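Local coordinates for sulfate transporter 4.1, chloroplastic (Arabidopsis thaliana, PDB 7LHV), which cotransports protons and sulfate across the membrane as a member of the SLC26/SulP family and may play a role in regulating sulfate assimilation, at residues I107-Q112 with R285-L290. Sequence-based numbering, arbitrary orientation.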
ATOM      1  N   ILE A 107       4.842  35.651  22.569  1.00 59.55           N
ATOM      2  CA  ILE A 107       4.313  35.583  23.928  1.00 59.55           C
ATOM      3  C   ILE A 107       3.603  34.257  24.156  1.00 59.55           C
ATOM      4  O   ILE A 107       3.760  33.626  25.209  1.00 59.55           O
ATOM      5  CB  ILE A 107       3.386  36.783  24.203  1.00 59.55           C
ATOM      6  CG1 ILE A 107       4.210  38.051  24.414  1.00 59.55           C
ATOM      7  CG2 ILE A 107       2.508  36.520  25.410  1.00 59.55           C
ATOM      8  CD1 ILE A 107       3.376  39.299  24.562  1.00 59.55           C
ATOM      9  N   MET A 108       2.815  33.807  23.177  1.00 60.73           N
ATOM     10  CA  MET A 108       2.161  32.508  23.310  1.00 60.73           C
ATOM     11  C   MET A 108       3.163  31.361  23.258  1.00 60.73           C
ATOM     12  O   MET A 108       2.910  30.289  23.818  1.00 60.73           O
ATOM     13  CB  MET A 108       1.105  32.342  22.217  1.00 60.73           C
ATOM     14  CG  MET A 108       0.370  31.015  22.247  1.00 60.73           C
ATOM     15  SD  MET A 108      -0.552  30.687  20.737  1.00 60.73           S
ATOM     16  CE  MET A 108      -1.905  29.715  21.386  1.00 60.73           C
ATOM     17  N   LEU A 109       4.311  31.571  22.613  1.00 57.88           N
ATOM     18  CA  LEU A 109       5.211  30.472  22.285  1.00 57.88           C
ATOM     19  C   LEU A 109       6.203  30.171  23.400  1.00 57.88           C
ATOM     20  O   LEU A 109       6.487  28.998  23.667  1.00 57.88           O
ATOM     21  CB  LEU A 109       5.957  30.789  20.988  1.00 57.88           C
ATOM     22  CG  LEU A 109       7.186  29.956  20.629  1.00 57.88           C
ATOM     23  CD1 LEU A 109       6.831  28.489  20.484  1.00 57.88           C
ATOM     24  CD2 LEU A 109       7.805  30.479  19.351  1.00 57.88           C
ATOM     25  N   VAL A 110       6.750  31.196  24.048  1.00 59.19           N
ATOM     26  CA  VAL A 110       7.815  30.974  25.030  1.00 59.19           C
ATOM     27  C   VAL A 110       7.372  29.978  26.106  1.00 59.19           C
ATOM     28  O   VAL A 110       8.033  28.934  26.281  1.00 59.19           O
ATOM     29  CB  VAL A 110       8.284  32.300  25.655  1.00 59.19           C
ATOM     30  CG1 VAL A 110       9.209  32.039  26.828  1.00 59.19           C
ATOM     31  CG2 VAL A 110       8.968  33.168  24.619  1.00 59.19           C
ATOM     32  N   PRO A 111       6.263  30.216  26.827  1.00 58.39           N
ATOM     33  CA  PRO A 111       5.831  29.208  27.809  1.00 58.39           C
ATOM     34  C   PRO A 111       5.461  27.881  27.179  1.00 58.39           C
ATOM     35  O   PRO A 111       5.747  26.823  27.751  1.00 58.39           O
ATOM     36  CB  PRO A 111       4.626  29.876  28.479  1.00 58.39           C
ATOM     37  CG  PRO A 111       4.106  30.802  27.475  1.00 58.39           C
ATOM     38  CD  PRO A 111       5.306  31.336  26.769  1.00 58.39           C
ATOM     39  N   GLN A 112       4.836  27.911  26.001  1.00 56.02           N
ATOM     40  CA  GLN A 112       4.506  26.670  25.313  1.00 56.02           C
ATOM     41  C   GLN A 112       5.764  25.927  24.893  1.00 56.02           C
ATOM     42  O   GLN A 112       5.807  24.695  24.951  1.00 56.02           O
ATOM     43  CB  GLN A 112       3.623  26.955  24.101  1.00 56.02           C
ATOM     44  CG  GLN A 112       2.150  27.076  24.428  1.00 56.02           C
ATOM     45  CD  GLN A 112       1.277  26.921  23.207  1.00 56.02           C
ATOM     46  OE1 GLN A 112       1.729  27.110  22.078  1.00 56.02           O
ATOM     47  NE2 GLN A 112       0.016  26.573  23.424  1.00 56.02           N
ATOM     48  N   ARG A 285      -6.373  33.956  24.212  1.00 80.11           N
ATOM     49  CA  ARG A 285      -5.839  32.648  23.846  1.00 80.11           C
ATOM     50  C   ARG A 285      -4.319  32.669  23.789  1.00 80.11           C
ATOM     51  O   ARG A 285      -3.659  31.698  24.177  1.00 80.11           O
ATOM     52  CB  ARG A 285      -6.404  32.201  22.500  1.00 80.11           C
ATOM     53  CG  ARG A 285      -7.810  31.643  22.557  1.00 80.11           C
ATOM     54  CD  ARG A 285      -8.251  31.199  21.176  1.00 80.11           C
ATOM     55  NE  ARG A 285      -7.310  30.243  20.603  1.00 80.11           N
ATOM     56  CZ  ARG A 285      -7.111  30.067  19.305  1.00 80.11           C
ATOM     57  NH1 ARG A 285      -7.772  30.777  18.403  1.00 80.11           N
ATOM     58  NH2 ARG A 285      -6.228  29.159  18.900  1.00 80.11           N
ATOM     59  N   ALA A 286      -3.744  33.766  23.298  1.00 73.59           N
ATOM     60  CA  ALA A 286      -2.294  33.888  23.280  1.00 73.59           C
ATOM     61  C   ALA A 286      -1.733  34.228  24.650  1.00 73.59           C
ATOM     62  O   ALA A 286      -0.607  33.829  24.968  1.00 73.59           O
ATOM     63  CB  ALA A 286      -1.871  34.948  22.270  1.00 73.59           C
ATOM     64  N   ALA A 287      -2.485  34.964  25.466  1.00 75.22           N
ATOM     65  CA  ALA A 287      -2.004  35.358  26.782  1.00 75.22           C
ATOM     66  C   ALA A 287      -2.288  34.318  27.855  1.00 75.22           C
ATOM     67  O   ALA A 287      -1.794  34.464  28.977  1.00 75.22           O
ATOM     68  CB  ALA A 287      -2.623  36.696  27.189  1.00 75.22           C
ATOM     69  N   ALA A 288      -3.070  33.286  27.544  1.00 73.92           N
ATOM     70  CA  ALA A 288      -3.395  32.277  28.551  1.00 73.92           C
ATOM     71  C   ALA A 288      -2.174  31.513  29.048  1.00 73.92           C
ATOM     72  O   ALA A 288      -1.994  31.425  30.275  1.00 73.92           O
ATOM     73  CB  ALA A 288      -4.468  31.331  28.003  1.00 73.92           C
ATOM     74  N   PRO A 289      -1.313  30.937  28.195  1.00 71.75           N
ATOM     75  CA  PRO A 289      -0.164  30.198  28.741  1.00 71.75           C
ATOM     76  C   PRO A 289       0.775  31.054  29.571  1.00 71.75           C
ATOM     77  O   PRO A 289       1.308  30.576  30.579  1.00 71.75           O
ATOM     78  CB  PRO A 289       0.524  29.641  27.486  1.00 71.75           C
ATOM     79  CG  PRO A 289       0.086  30.521  26.393  1.00 71.75           C
ATOM     80  CD  PRO A 289      -1.322  30.889  26.721  1.00 71.75           C
ATOM     81  N   LEU A 290       0.990  32.311  29.185  1.00 73.54           N
ATOM     82  CA  LEU A 290       1.870  33.176  29.963  1.00 73.54           C
ATOM     83  C   LEU A 290       1.239  33.542  31.300  1.00 73.54           C
ATOM     84  O   LEU A 290       1.870  33.400  32.356  1.00 73.54           O
ATOM     85  CB  LEU A 290       2.206  34.437  29.171  1.00 73.54           C
ATOM     86  CG  LEU A 290       2.942  35.519  29.961  1.00 73.54           C
ATOM     87  CD1 LEU A 290       4.297  35.015  30.428  1.00 73.54           C
ATOM     88  CD2 LEU A 290       3.093  36.780  29.130  1.00 73.54           C
TER
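Two proline rings meet obliquely at the centre of the contact, with CG of Pro111 3.8 Å from CB of Pro289. The next ring atom, Pro289 CG, lies 3.8 Å from the carbonyl O of Met108, while CG of Gln112 flanks Pro289 CB, so both Pro289 atoms lie among Met108, Pro111 and Gln112. Both rings sit at kinks. In 285-290 the N atoms of Pro289 and Leu290 make no bond to the preceding turn, leaving the carbonyl oxygens of Arg285 and Ala286 without these partners; both lie against Met108. Its CA approaches Ala286 O at 3.5 Å in a CA-H...O contact, bent to 126° at the hydrogen. With CG anti to the backbone N (chi1 179°), the Met108 side chain runs past Ala286 and brings its methyl CE within 3.8 Å of Arg285 O. At the surface, Ile107 CG2 touches Leu290 CD2 at 3.8 Å.

The short helical segments approach to 7.6 Å between axes at 34°, joining helix 91-119 to helix 284-300, probably across the boundary of the core and gate domains of the SLC26 fold. The Gln112 side chain is about 5 Å from a bound sulfate ion, consistent with a place beside the transport pocket, and its OE1 accepts a weak hydrogen bond from Arg393. Helix 391-399 packs against Met108 and Arg285, whereas Pro111 and Gln112 touch Ile437 and Ala441 of helix 431-443.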